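Putative lipoprotein (Bacteroides thetaiotaomicron, PDB 4Q1Z) is of unknown function but, as a putative two-domain lipoprotein of the DUF4876 family, is probably anchored to a membrane of the bacterial envelope by a lipid. Local coordinates at residues 132-137 and 142-147; 177-182 and 249-254; 265-270 and 300-305; 309-314 and 345-350. One frame throughout, in Å; residues are numbered along the deposited sequence.

Interaction 1 (132-137 and 142-147)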
loop_
_atom_site.group_PDB
_atom_site.type_symbol
_atom_site.label_atom_id
_atom_site.label_comp_id
_atom_site.label_asym_id
_atom_site.label_seq_id
_atom_site.Cartn_x
_atom_site.Cartn_y
_atom_site.Cartn_z
ATOM N N TYR A 132 3.355 9.746 4.146
ATOM C CA TYR A 132 3.158 8.463 3.463
ATOM C C TYR A 132 1.934 7.818 4.039
ATOM O O TYR A 132 1.895 7.579 5.242
ATOM C CB TYR A 132 4.397 7.536 3.699
ATOM C CG TYR A 132 5.722 8.237 3.491
ATOM C CD1 TYR A 132 6.356 8.898 4.543
ATOM C CD2 TYR A 132 6.297 8.316 2.228
ATOM C CE1 TYR A 132 7.536 9.606 4.344
ATOM C CE2 TYR A 132 7.472 9.032 2.015
ATOM C CZ TYR A 132 8.100 9.658 3.081
ATOM O OH TYR A 132 9.283 10.333 2.889
ATOM N N GLU A 133 0.909 7.606 3.220
ATOM C CA GLU A 133 -0.330 6.994 3.672
ATOM C C GLU A 133 -0.423 5.595 3.073
ATOM O O GLU A 133 -0.387 5.429 1.865
ATOM C CB GLU A 133 -1.533 7.870 3.341
ATOM C CG GLU A 133 -2.854 7.291 3.804
ATOM C CD GLU A 133 -4.072 8.181 3.632
ATOM O OE1 GLU A 133 -3.911 9.422 3.572
ATOM O OE2 GLU A 133 -5.192 7.627 3.549
ATOM N N ILE A 134 -0.476 4.601 3.963
ATOM C CA ILE A 134 -0.534 3.146 3.787
ATOM C C ILE A 134 -1.991 2.727 3.970
ATOM O O ILE A 134 -2.621 3.193 4.904
ATOM C CB ILE A 134 0.449 2.554 4.859
ATOM C CG1 ILE A 134 1.893 2.739 4.445
ATOM C CG2 ILE A 134 0.165 1.128 5.303
ATOM C CD1 ILE A 134 2.104 2.429 2.983
ATOM N N TYR A 135 -2.537 1.894 3.066
ATOM C CA TYR A 135 -3.944 1.467 3.090
ATOM C C TYR A 135 -4.088 -0.056 3.085
ATOM O O TYR A 135 -3.383 -0.750 2.347
ATOM C CB TYR A 135 -4.673 2.072 1.867
ATOM C CG TYR A 135 -6.162 1.787 1.712
ATOM C CD1 TYR A 135 -7.112 2.525 2.416
ATOM C CD2 TYR A 135 -6.624 0.883 0.752
ATOM C CE1 TYR A 135 -8.483 2.311 2.231
ATOM C CE2 TYR A 135 -7.990 0.652 0.568
ATOM C CZ TYR A 135 -8.917 1.381 1.298
ATOM O OH TYR A 135 -10.267 1.174 1.111
ATOM N N ASN A 136 -5.033 -0.571 3.897
ATOM C CA ASN A 136 -5.358 -1.989 3.894
ATOM C C ASN A 136 -6.349 -2.186 2.763
ATOM O O ASN A 136 -7.538 -1.845 2.893
ATOM C CB ASN A 136 -5.884 -2.474 5.235
ATOM C CG ASN A 136 -6.205 -3.960 5.283
ATOM O OD1 ASN A 136 -6.240 -4.661 4.267
ATOM N ND2 ASN A 136 -6.446 -4.478 6.474
ATOM N N ASN A 137 -5.824 -2.658 1.620
ATOM C CA ASN A 137 -6.563 -2.880 0.373
ATOM C C ASN A 137 -7.123 -4.333 0.280
ATOM O O ASN A 137 -7.847 -4.659 -0.660
ATOM C CB ASN A 137 -5.596 -2.583 -0.783
ATOM C CG ASN A 137 -6.200 -2.109 -2.063
ATOM O OD1 ASN A 137 -7.068 -1.229 -2.100
ATOM N ND2 ASN A 137 -5.690 -2.643 -3.152
ATOM N N LEU A 142 -5.030 -6.786 8.810
ATOM C CA LEU A 142 -3.581 -6.979 8.720
ATOM C C LEU A 142 -2.930 -6.344 9.918
ATOM O O LEU A 142 -3.389 -5.283 10.355
ATOM C CB LEU A 142 -3.011 -6.305 7.463
ATOM C CG LEU A 142 -3.215 -6.949 6.108
ATOM C CD1 LEU A 142 -3.006 -5.921 5.008
ATOM C CD2 LEU A 142 -2.283 -8.174 5.915
ATOM N N TYR A 143 -1.823 -6.911 10.404
ATOM C CA TYR A 143 -1.118 -6.294 11.521
ATOM C C TYR A 143 0.136 -5.614 11.036
ATOM O O TYR A 143 0.993 -6.256 10.423
ATOM C CB TYR A 143 -0.809 -7.315 12.610
ATOM C CG TYR A 143 -2.050 -7.730 13.362
ATOM C CD1 TYR A 143 -2.487 -7.017 14.473
ATOM C CD2 TYR A 143 -2.785 -8.844 12.972
ATOM C CE1 TYR A 143 -3.610 -7.415 15.191
ATOM C CE2 TYR A 143 -3.920 -9.242 13.672
ATOM C CZ TYR A 143 -4.330 -8.524 14.782
ATOM O OH TYR A 143 -5.462 -8.906 15.463
ATOM N N LEU A 144 0.246 -4.307 11.305
ATOM C CA LEU A 144 1.395 -3.498 10.886
ATOM C C LEU A 144 2.654 -3.765 11.701
ATOM O O LEU A 144 3.733 -3.390 11.266
ATOM C CB LEU A 144 1.068 -1.997 10.984
ATOM C CG LEU A 144 0.051 -1.429 10.007
ATOM C CD1 LEU A 144 -0.347 -0.063 10.451
ATOM C CD2 LEU A 144 0.604 -1.392 8.576
ATOM N N ASP A 145 2.533 -4.415 12.853
ATOM C CA ASP A 145 3.650 -4.682 13.759
ATOM C C ASP A 145 4.892 -5.239 13.051
ATOM O O ASP A 145 4.821 -6.254 12.365
ATOM C CB ASP A 145 3.214 -5.659 14.856
ATOM C CG ASP A 145 1.994 -5.221 15.609
ATOM O OD1 ASP A 145 1.005 -4.844 14.959
ATOM O OD2 ASP A 145 2.029 -5.251 16.851
ATOM N N GLY A 146 6.013 -4.563 13.235
ATOM C CA GLY A 146 7.301 -4.986 12.700
ATOM C C GLY A 146 7.513 -4.945 11.202
ATOM O O GLY A 146 8.540 -5.453 10.732
ATOM N N ILE A 147 6.537 -4.383 10.434
ATOM C CA ILE A 147 6.667 -4.207 8.990
ATOM C C ILE A 147 7.677 -3.073 8.819
ATOM O O ILE A 147 7.708 -2.145 9.637
ATOM C CB ILE A 147 5.302 -3.953 8.294
ATOM C CG1 ILE A 147 4.525 -5.279 8.140
ATOM C CG2 ILE A 147 5.477 -3.278 6.920
ATOM C CD1 ILE A 147 3.138 -5.140 7.693
#
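N136 and L142 bring the two backbones nearest to each other, with their CA atoms 7.2 Å apart, and no backbone hydrogen bond spans the gap: the contact rests mainly on side chains. Segment 132-137 is an extended strand, whereas 142-147 is strand for two residues and then folds into a type II beta turn from L144 to I147, closed by I147 N bonding L144 O at 3.1 Å. G146 takes the third position of that turn, where its positive phi (69°) comes easily to a residue without a side chain. I134 and L144 slide past each other in opposite directions, CG2 of I134 meeting CD2 of L144 at 4.2 Å. That methyl of I134 stands anti to the backbone N, which carries it out toward L144. The strand belongs to the large mixed sheet of the protein, between 108-114 and 195-199, and 142-143 pairs instead with 189-190 in a separate two-stranded antiparallel sheet, so L144 bridges the two by resting on C196 and L190. At the far end the amide of N136 and the chain of L142 run at a slant to one another, CD1 of L142 sitting 3.5 Å from OD1 of N136. The amide is already engaged: its ND2 bonds the carbonyls of L190 and D140, and its OD1 bonds S138 OG, which fixes the rotation of the group while L142 packs against it.

Interaction 2 (177-182 and 249-254)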
loop_
_atom_site.group_PDB
_atom_site.type_symbol
_atom_site.label_atom_id
_atom_site.label_comp_id
_atom_site.label_asym_id
_atom_site.label_seq_id
_atom_site.Cartn_x
_atom_site.Cartn_y
_atom_site.Cartn_z
ATOM N N ARG A 177 18.056 4.320 4.284
ATOM C CA ARG A 177 17.589 4.269 5.682
ATOM C C ARG A 177 16.382 3.317 5.785
ATOM O O ARG A 177 15.566 3.252 4.869
ATOM C CB ARG A 177 17.255 5.668 6.247
ATOM C CG ARG A 177 17.267 5.678 7.775
ATOM C CD ARG A 177 16.826 6.991 8.378
ATOM N NE ARG A 177 17.697 8.115 8.016
ATOM C CZ ARG A 177 18.722 8.549 8.751
ATOM N NH1 ARG A 177 19.037 7.943 9.888
ATOM N NH2 ARG A 177 19.445 9.581 8.344
ATOM N N VAL A 178 16.327 2.536 6.866
ATOM C CA VAL A 178 15.292 1.521 7.159
ATOM C C VAL A 178 14.699 1.801 8.554
ATOM O O VAL A 178 15.430 2.077 9.510
ATOM C CB VAL A 178 15.820 0.040 7.073
ATOM C CG1 VAL A 178 14.668 -0.958 7.102
ATOM C CG2 VAL A 178 16.729 -0.197 5.852
ATOM N N TRP A 179 13.373 1.785 8.630
ATOM C CA TRP A 179 12.562 1.928 9.834
ATOM C C TRP A 179 11.650 0.721 9.921
ATOM O O TRP A 179 11.468 0.010 8.925
ATOM C CB TRP A 179 11.704 3.219 9.807
ATOM C CG TRP A 179 12.451 4.502 9.646
ATOM C CD1 TRP A 179 12.837 5.088 8.471
ATOM C CD2 TRP A 179 12.802 5.423 10.691
ATOM N NE1 TRP A 179 13.483 6.276 8.730
ATOM C CE2 TRP A 179 13.426 6.531 10.082
ATOM C CE3 TRP A 179 12.650 5.419 12.092
ATOM C CZ2 TRP A 179 13.863 7.646 10.824
ATOM C CZ3 TRP A 179 13.148 6.487 12.828
ATOM C CH2 TRP A 179 13.735 7.590 12.193
ATOM N N LYS A 180 11.053 0.499 11.093
ATOM C CA LYS A 180 10.038 -0.536 11.267
ATOM C C LYS A 180 8.952 -0.036 12.196
ATOM O O LYS A 180 9.155 0.890 12.981
ATOM C CB LYS A 180 10.603 -1.904 11.721
ATOM C CG LYS A 180 11.023 -2.046 13.171
ATOM C CD LYS A 180 11.444 -3.481 13.403
ATOM C CE LYS A 180 12.153 -3.662 14.713
ATOM N NZ LYS A 180 12.463 -5.092 14.966
ATOM N N PHE A 181 7.787 -0.633 12.089
ATOM C CA PHE A 181 6.708 -0.303 12.992
ATOM C C PHE A 181 7.015 -0.977 14.322
ATOM O O PHE A 181 7.475 -2.130 14.316
ATOM C CB PHE A 181 5.354 -0.790 12.424
ATOM C CG PHE A 181 4.782 0.048 11.302
ATOM C CD1 PHE A 181 3.950 1.129 11.572
ATOM C CD2 PHE A 181 5.037 -0.273 9.969
ATOM C CE1 PHE A 181 3.397 1.886 10.537
ATOM C CE2 PHE A 181 4.457 0.473 8.925
ATOM C CZ PHE A 181 3.664 1.562 9.221
ATOM N N PRO A 182 6.755 -0.314 15.478
ATOM C CA PRO A 182 6.882 -1.025 16.772
ATOM C C PRO A 182 5.740 -2.062 16.940
ATOM O O PRO A 182 4.953 -2.280 16.009
ATOM C CB PRO A 182 6.795 0.112 17.795
ATOM C CG PRO A 182 5.991 1.164 17.134
ATOM C CD PRO A 182 6.213 1.053 15.656
ATOM N N ALA A 249 22.735 0.732 13.471
ATOM C CA ALA A 249 21.394 0.711 14.069
ATOM C C ALA A 249 20.974 2.104 14.575
ATOM O O ALA A 249 19.785 2.409 14.627
ATOM C CB ALA A 249 21.366 -0.279 15.218
ATOM N N GLU A 250 21.959 2.933 14.953
ATOM C CA GLU A 250 21.781 4.302 15.459
ATOM C C GLU A 250 21.288 5.228 14.371
ATOM O O GLU A 250 21.635 5.047 13.192
ATOM C CB GLU A 250 23.098 4.874 16.037
ATOM C CG GLU A 250 23.665 4.105 17.217
ATOM C CD GLU A 250 24.368 2.811 16.854
ATOM O OE1 GLU A 250 25.099 2.796 15.836
ATOM O OE2 GLU A 250 24.147 1.800 17.562
HETATM N N MSE A 251 20.523 6.254 14.786
HETATM C CA MSE A 251 19.946 7.285 13.925
HETATM C C MSE A 251 21.017 8.180 13.312
HETATM O O MSE A 251 20.885 8.594 12.154
HETATM C CB MSE A 251 18.958 8.137 14.703
HETATM C CG MSE A 251 17.736 7.375 15.133
HETATM SE SE MSE A 251 16.452 8.570 15.940
HETATM C CE MSE A 251 15.002 7.382 15.959
ATOM N N GLY A 252 22.051 8.485 14.090
ATOM C CA GLY A 252 23.141 9.331 13.621
ATOM C C GLY A 252 22.880 10.815 13.734
ATOM O O GLY A 252 21.981 11.260 14.456
ATOM N N SER A 253 23.664 11.582 12.984
ATOM C CA SER A 253 23.711 13.039 13.035
ATOM C C SER A 253 22.562 13.762 12.311
ATOM O O SER A 253 22.226 14.877 12.724
ATOM C CB SER A 253 25.049 13.530 12.486
ATOM O OG SER A 253 25.233 13.120 11.140
ATOM N N ILE A 254 21.987 13.170 11.242
ATOM C CA ILE A 254 20.911 13.805 10.463
ATOM C C ILE A 254 19.728 14.163 11.407
ATOM O O ILE A 254 19.319 13.324 12.218
ATOM C CB ILE A 254 20.490 12.931 9.248
ATOM C CG1 ILE A 254 21.722 12.435 8.421
ATOM C CG2 ILE A 254 19.443 13.615 8.344
ATOM C CD1 ILE A 254 22.487 13.431 7.523
#
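The guanidinium of R177 presents an edge to M251: the carbonyl oxygen of M251 lies 8° out of the guanidinium plane and receives a hydrogen bond from NH1 at 3.0 Å. On the acceptor side NH1 lies in the carbonyl plane, on a lone pair, and the N-H...O angle of 156° makes the bond fairly straight. CG1 of I254 also lies in the guanidinium plane, 3.7 Å from NH2 of R177, while CB of I254 approaches the same nitrogen obliquely. Y245 adds a cation-pi contact to the group, and H242 NE2 bonds NH1, so an arginine with several in-plane donors suits a place between a strand and a loop. The chain of R177 leaves the strand extended and bends at chi3 (-62°), which turns the head toward the loop. Two residues on, the indole of W179 receives the end of the selenomethionine M251: CE comes obliquely to CZ3 at 3.7 Å, the two side chains crossing at about a right angle. The long unbranched chain of M251, extended beyond CG, can span the distance from loop to ring. H242 meets the indole edge-to-face, F225 and Y257 meet it at an incline, and M227 touches R177, W179 and M251 alike. Thus a strand of the large mixed sheet holds the loop between strands 238-245 and 265-269, R177 bonding its backbone and W179 packing on M251.

Interaction 3 (265-270 and 300-305)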
loop_
_atom_site.group_PDB
_atom_site.type_symbol
_atom_site.label_atom_id
_atom_site.label_comp_id
_atom_site.label_asym_id
_atom_site.label_seq_id
_atom_site.Cartn_x
_atom_site.Cartn_y
_atom_site.Cartn_z
ATOM N N ALA A 265 12.555 6.888 -3.754
ATOM C CA ALA A 265 12.145 5.517 -4.055
ATOM C C ALA A 265 11.759 4.882 -2.704
ATOM O O ALA A 265 12.599 4.784 -1.806
ATOM C CB ALA A 265 13.263 4.761 -4.759
ATOM N N TYR A 266 10.457 4.585 -2.526
ATOM C CA TYR A 266 9.869 4.107 -1.255
ATOM C C TYR A 266 9.479 2.656 -1.316
ATOM O O TYR A 266 8.889 2.229 -2.299
ATOM C CB TYR A 266 8.602 4.953 -0.917
ATOM C CG TYR A 266 8.780 6.436 -1.199
ATOM C CD1 TYR A 266 9.638 7.218 -0.419
ATOM C CD2 TYR A 266 8.140 7.044 -2.277
ATOM C CE1 TYR A 266 9.852 8.566 -0.705
ATOM C CE2 TYR A 266 8.312 8.413 -2.543
ATOM C CZ TYR A 266 9.195 9.161 -1.771
ATOM O OH TYR A 266 9.418 10.494 -2.028
ATOM N N VAL A 267 9.753 1.904 -0.245
ATOM C CA VAL A 267 9.341 0.500 -0.124
ATOM C C VAL A 267 8.815 0.213 1.279
ATOM O O VAL A 267 9.331 0.736 2.267
ATOM C CB VAL A 267 10.431 -0.572 -0.500
ATOM C CG1 VAL A 267 10.769 -0.561 -1.989
ATOM C CG2 VAL A 267 11.688 -0.454 0.356
ATOM N N ILE A 268 7.825 -0.688 1.353
ATOM C CA ILE A 268 7.340 -1.283 2.594
ATOM C C ILE A 268 7.522 -2.776 2.409
ATOM O O ILE A 268 7.225 -3.304 1.324
ATOM C CB ILE A 268 5.939 -0.874 3.095
ATOM C CG1 ILE A 268 4.839 -0.998 1.991
ATOM C CG2 ILE A 268 6.010 0.526 3.786
ATOM C CD1 ILE A 268 3.432 -1.078 2.495
ATOM N N PHE A 269 8.097 -3.449 3.418
ATOM C CA PHE A 269 8.393 -4.877 3.289
ATOM C C PHE A 269 8.256 -5.624 4.618
ATOM O O PHE A 269 8.466 -5.064 5.708
ATOM C CB PHE A 269 9.775 -5.099 2.671
ATOM C CG PHE A 269 10.975 -4.572 3.433
ATOM C CD1 PHE A 269 11.378 -3.241 3.300
ATOM C CD2 PHE A 269 11.762 -5.433 4.217
ATOM C CE1 PHE A 269 12.519 -2.771 3.957
ATOM C CE2 PHE A 269 12.896 -4.959 4.873
ATOM C CZ PHE A 269 13.285 -3.639 4.713
ATOM N N ARG A 270 7.879 -6.906 4.486
ATOM C CA ARG A 270 7.654 -7.813 5.612
ATOM C C ARG A 270 8.673 -8.952 5.601
ATOM O O ARG A 270 8.915 -9.572 4.574
ATOM C CB ARG A 270 6.212 -8.374 5.566
ATOM C CG ARG A 270 5.703 -8.903 6.905
ATOM C CD ARG A 270 4.411 -9.690 6.752
ATOM N NE ARG A 270 3.753 -9.920 8.041
ATOM C CZ ARG A 270 3.978 -10.967 8.832
ATOM N NH1 ARG A 270 4.853 -11.902 8.478
ATOM N NH2 ARG A 270 3.331 -11.088 9.984
ATOM N N ALA A 300 21.469 -1.146 2.908
ATOM C CA ALA A 300 20.867 -2.404 3.389
ATOM C C ALA A 300 20.320 -3.174 2.237
ATOM O O ALA A 300 19.659 -2.601 1.374
ATOM C CB ALA A 300 19.766 -2.119 4.403
ATOM N N LYS A 301 20.623 -4.472 2.196
ATOM C CA LYS A 301 20.152 -5.371 1.142
ATOM C C LYS A 301 18.750 -5.801 1.482
ATOM O O LYS A 301 18.543 -6.578 2.409
ATOM C CB LYS A 301 21.097 -6.570 0.943
ATOM C CG LYS A 301 22.392 -6.196 0.244
ATOM C CD LYS A 301 23.218 -7.446 0.037
ATOM C CE LYS A 301 24.701 -7.137 0.011
ATOM N NZ LYS A 301 25.531 -8.357 -0.158
ATOM N N ILE A 302 17.777 -5.228 0.771
ATOM C CA ILE A 302 16.362 -5.522 0.977
ATOM C C ILE A 302 15.931 -6.615 -0.014
ATOM O O ILE A 302 15.877 -6.339 -1.215
ATOM C CB ILE A 302 15.509 -4.229 0.853
ATOM C CG1 ILE A 302 15.889 -3.204 1.970
ATOM C CG2 ILE A 302 13.991 -4.534 0.830
ATOM C CD1 ILE A 302 15.582 -1.786 1.635
ATOM N N PRO A 303 15.610 -7.854 0.449
ATOM C CA PRO A 303 15.136 -8.886 -0.487
ATOM C C PRO A 303 13.845 -8.458 -1.188
ATOM O O PRO A 303 12.834 -8.129 -0.544
ATOM C CB PRO A 303 14.928 -10.109 0.424
ATOM C CG PRO A 303 15.868 -9.860 1.577
ATOM C CD PRO A 303 15.651 -8.391 1.819
ATOM N N ILE A 304 13.904 -8.433 -2.522
ATOM C CA ILE A 304 12.792 -8.105 -3.424
ATOM C C ILE A 304 11.539 -8.982 -3.093
ATOM O O ILE A 304 10.409 -8.501 -3.169
ATOM C CB ILE A 304 13.289 -8.285 -4.895
ATOM C CG1 ILE A 304 14.028 -7.017 -5.374
ATOM C CG2 ILE A 304 12.186 -8.698 -5.863
ATOM C CD1 ILE A 304 14.970 -7.251 -6.602
ATOM N N LYS A 305 11.765 -10.230 -2.670
ATOM C CA LYS A 305 10.708 -11.185 -2.332
ATOM C C LYS A 305 9.932 -10.775 -1.051
ATOM O O LYS A 305 8.855 -11.324 -0.801
ATOM C CB LYS A 305 11.287 -12.616 -2.201
ATOM C CG LYS A 305 12.333 -12.819 -1.094
ATOM C CD LYS A 305 12.522 -14.300 -0.754
ATOM C CE LYS A 305 13.699 -14.545 0.158
ATOM N NZ LYS A 305 13.816 -15.971 0.583
#
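I302, which meets both V267 and F269, carries this contact within 300-305, and the residues on either side show how the strand is held in place. A300 comes first, resting on P279. Next, K301 turns its side chain the other way: its NZ forms a salt bridge with D168, and its carbonyl oxygen accepts a hydrogen bond from W277 NE1. I302 then points toward strand 265-269 of the large sheet. Its CG2, anti to the backbone N, stands over the ring of F269, 3.8 Å from the centroid and 9° off the ring normal, a CH-pi contact on nearly the centre of the face. CG1 reaches the rim of the same ring, 3.8 Å from CZ of F269, and CD1 extends further to CG2 of V267, at 4.3 Å. A beta-branched isoleucine thus offers one branch to the ring and the other past its rim to the valine. The ring is placed for this by chi1 of 62°, which sets CG of F269 between the backbone N and the carbonyl carbon; W277 meets it edge-to-face and Y148 lies nearly parallel to it. P303 follows, packed on W277, and from I304 the chain turns into a 3-10 segment. Strand 299-303 belongs to a small three-stranded antiparallel sheet, and I302 joins it to the large mixed sheet by packing on V267 and F269, alternate residues of strand 265-269.

Interaction 4 (309-314 and 345-350)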
loop_
_atom_site.group_PDB
_atom_site.type_symbol
_atom_site.label_atom_id
_atom_site.label_comp_id
_atom_site.label_asym_id
_atom_site.label_seq_id
_atom_site.Cartn_x
_atom_site.Cartn_y
_atom_site.Cartn_z
ATOM N N ASP A 309 4.967 -3.270 -1.193
ATOM C CA ASP A 309 4.727 -2.213 -2.180
ATOM C C ASP A 309 5.983 -1.355 -2.376
ATOM O O ASP A 309 6.722 -1.119 -1.424
ATOM C CB ASP A 309 3.500 -1.323 -1.831
ATOM C CG ASP A 309 2.923 -0.458 -2.981
ATOM O OD1 ASP A 309 3.075 -0.837 -4.159
ATOM O OD2 ASP A 309 2.239 0.535 -2.688
ATOM N N ALA A 310 6.185 -0.866 -3.608
ATOM C CA ALA A 310 7.279 0.013 -4.017
ATOM C C ALA A 310 6.775 1.118 -4.925
ATOM O O ALA A 310 5.942 0.869 -5.788
ATOM C CB ALA A 310 8.352 -0.786 -4.724
ATOM N N VAL A 311 7.238 2.357 -4.704
ATOM C CA VAL A 311 6.867 3.539 -5.504
ATOM C C VAL A 311 8.135 4.291 -5.915
ATOM O O VAL A 311 8.869 4.804 -5.058
ATOM C CB VAL A 311 5.858 4.489 -4.783
ATOM C CG1 VAL A 311 5.458 5.671 -5.681
ATOM C CG2 VAL A 311 4.624 3.724 -4.324
ATOM N N GLU A 312 8.360 4.398 -7.230
ATOM C CA GLU A 312 9.508 5.127 -7.784
ATOM C C GLU A 312 9.119 6.549 -8.130
ATOM O O GLU A 312 8.584 6.780 -9.212
ATOM C CB GLU A 312 10.069 4.413 -9.036
ATOM C CG GLU A 312 11.284 5.079 -9.661
ATOM C CD GLU A 312 12.590 4.352 -9.426
ATOM O OE1 GLU A 312 12.669 3.163 -9.809
ATOM O OE2 GLU A 312 13.543 4.972 -8.894
ATOM N N ALA A 313 9.430 7.519 -7.250
ATOM C CA ALA A 313 9.187 8.915 -7.622
ATOM C C ALA A 313 10.506 9.510 -8.085
ATOM O O ALA A 313 11.592 9.078 -7.644
ATOM C CB ALA A 313 8.564 9.718 -6.490
ATOM N N VAL A 314 10.410 10.411 -9.087
ATOM C CA VAL A 314 11.537 11.072 -9.750
ATOM C C VAL A 314 11.198 12.555 -9.995
ATOM O O VAL A 314 10.057 12.974 -9.770
ATOM C CB VAL A 314 11.943 10.366 -11.076
ATOM C CG1 VAL A 314 12.515 8.961 -10.844
ATOM C CG2 VAL A 314 10.798 10.360 -12.085
ATOM N N ILE A 345 1.232 12.874 -4.950
ATOM C CA ILE A 345 0.820 11.765 -5.802
ATOM C C ILE A 345 -0.235 10.938 -5.030
ATOM O O ILE A 345 -0.166 10.793 -3.807
ATOM C CB ILE A 345 2.050 10.914 -6.287
ATOM C CG1 ILE A 345 2.875 10.345 -5.103
ATOM C CG2 ILE A 345 2.945 11.705 -7.297
ATOM C CD1 ILE A 345 3.730 9.179 -5.388
ATOM N N ALA A 346 -1.234 10.449 -5.742
ATOM C CA ALA A 346 -2.303 9.681 -5.133
ATOM C C ALA A 346 -2.606 8.442 -5.991
ATOM O O ALA A 346 -2.734 8.558 -7.202
ATOM C CB ALA A 346 -3.544 10.564 -4.969
ATOM N N ARG A 347 -2.688 7.262 -5.372
ATOM C CA ARG A 347 -2.984 6.011 -6.087
ATOM C C ARG A 347 -4.409 6.044 -6.631
ATOM O O ARG A 347 -5.326 6.516 -5.945
ATOM C CB ARG A 347 -2.783 4.816 -5.157
ATOM C CG ARG A 347 -2.658 3.479 -5.829
ATOM C CD ARG A 347 -1.761 2.543 -5.024
ATOM N NE ARG A 347 -0.987 1.754 -5.972
ATOM C CZ ARG A 347 0.292 1.453 -5.863
ATOM N NH1 ARG A 347 0.964 1.779 -4.774
ATOM N NH2 ARG A 347 0.905 0.805 -6.834
ATOM N N LYS A 348 -4.574 5.589 -7.891
ATOM C CA LYS A 348 -5.852 5.524 -8.600
ATOM C C LYS A 348 -6.686 4.402 -8.059
ATOM O O LYS A 348 -6.147 3.373 -7.665
ATOM C CB LYS A 348 -5.644 5.304 -10.117
ATOM C CG LYS A 348 -5.076 6.494 -10.874
ATOM C CD LYS A 348 -4.795 6.084 -12.320
ATOM C CE LYS A 348 -3.928 7.084 -13.043
ATOM N NZ LYS A 348 -3.476 6.542 -14.346
ATOM N N LEU A 349 -8.007 4.586 -8.085
ATOM C CA LEU A 349 -8.987 3.592 -7.680
ATOM C C LEU A 349 -9.137 2.551 -8.768
ATOM O O LEU A 349 -9.044 2.887 -9.951
ATOM C CB LEU A 349 -10.341 4.274 -7.438
ATOM C CG LEU A 349 -10.454 5.152 -6.208
ATOM C CD1 LEU A 349 -11.611 6.113 -6.341
ATOM C CD2 LEU A 349 -10.652 4.334 -4.993
ATOM N N SER A 350 -9.408 1.293 -8.386
ATOM C CA SER A 350 -9.664 0.223 -9.349
ATOM C C SER A 350 -11.062 0.455 -9.910
ATOM O O SER A 350 -12.037 0.433 -9.158
ATOM C CB SER A 350 -9.520 -1.157 -8.707
ATOM O OG SER A 350 -8.192 -1.651 -8.815
HETATM O O HOH W 1 4.095 -0.521 -7.161
#
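D309 and R347 form the polar core of this contact, a salt bridge in which OD2 of D309 lies 2.7 Å from NH1 of R347. The two flat groups come from opposite directions with their planes 46° apart, so the carboxylate meets the guanidinium obliquely, not in a flat two-pronged pair. Beside them V311 and I345 reach toward each other tip to tip, CG1 of V311 standing 3.9 Å from CD1 of I345; the other methyl of V311, CG2, lies alongside NH1 of R347. A water ties in the rest: it lies 2.7 Å from A310 O and 3.2 Å from D309 OD1, with a weak, long link to R347 NH2 at the guanidinium edge. Further out, strand 108-114 braces both partners, since F110 N donates to D309 OD2 and F110 O accepts from R347 NH1. R347 NE bonds Q369 O, and NH2 forms salt bridges with D370 and D377, the former its strongest polar partner. The arginine chain bends at chi2 and chi3 to bring its head into this cluster, and F378 packs against V311, I345 and R347. The axes of the short segments 309-312 and 345-347 pass 11.0 Å apart at 145°, which suggests that the sheet curls, bringing its end strand 307-312 over 344-347. With three carboxylates around one buried guanidinium, R347 probably stays charged and stabilises its acidic partners as anions; burial beside V311 and I345 would leave that charge dependent on these partners.

Overall arrangement
All four contacts reach the large mixed sheet and follow one another along the chain. Interactions 1 and 2 join through probable backbone hydrogen bonds, with I147 O 2.9 Å from F181 N, because 177-180 lies beside 148-152. Interactions 3 and 4 are tied as neighbouring strands, Y266 O being 2.9 Å from V311 N. Interaction 1 meets interaction 3 in the hydrophobic interior, where I134 CD1 is 3.8 Å from I268 CD1, and V178 CG1 of interaction 2 touches F269 CZ of interaction 3 at 3.8 Å. Interactions 1 and 4 do not touch, their nearest atoms lying about 6 Å apart, and the centres of interactions 2 and 4 are about 24 Å apart. No active site is known.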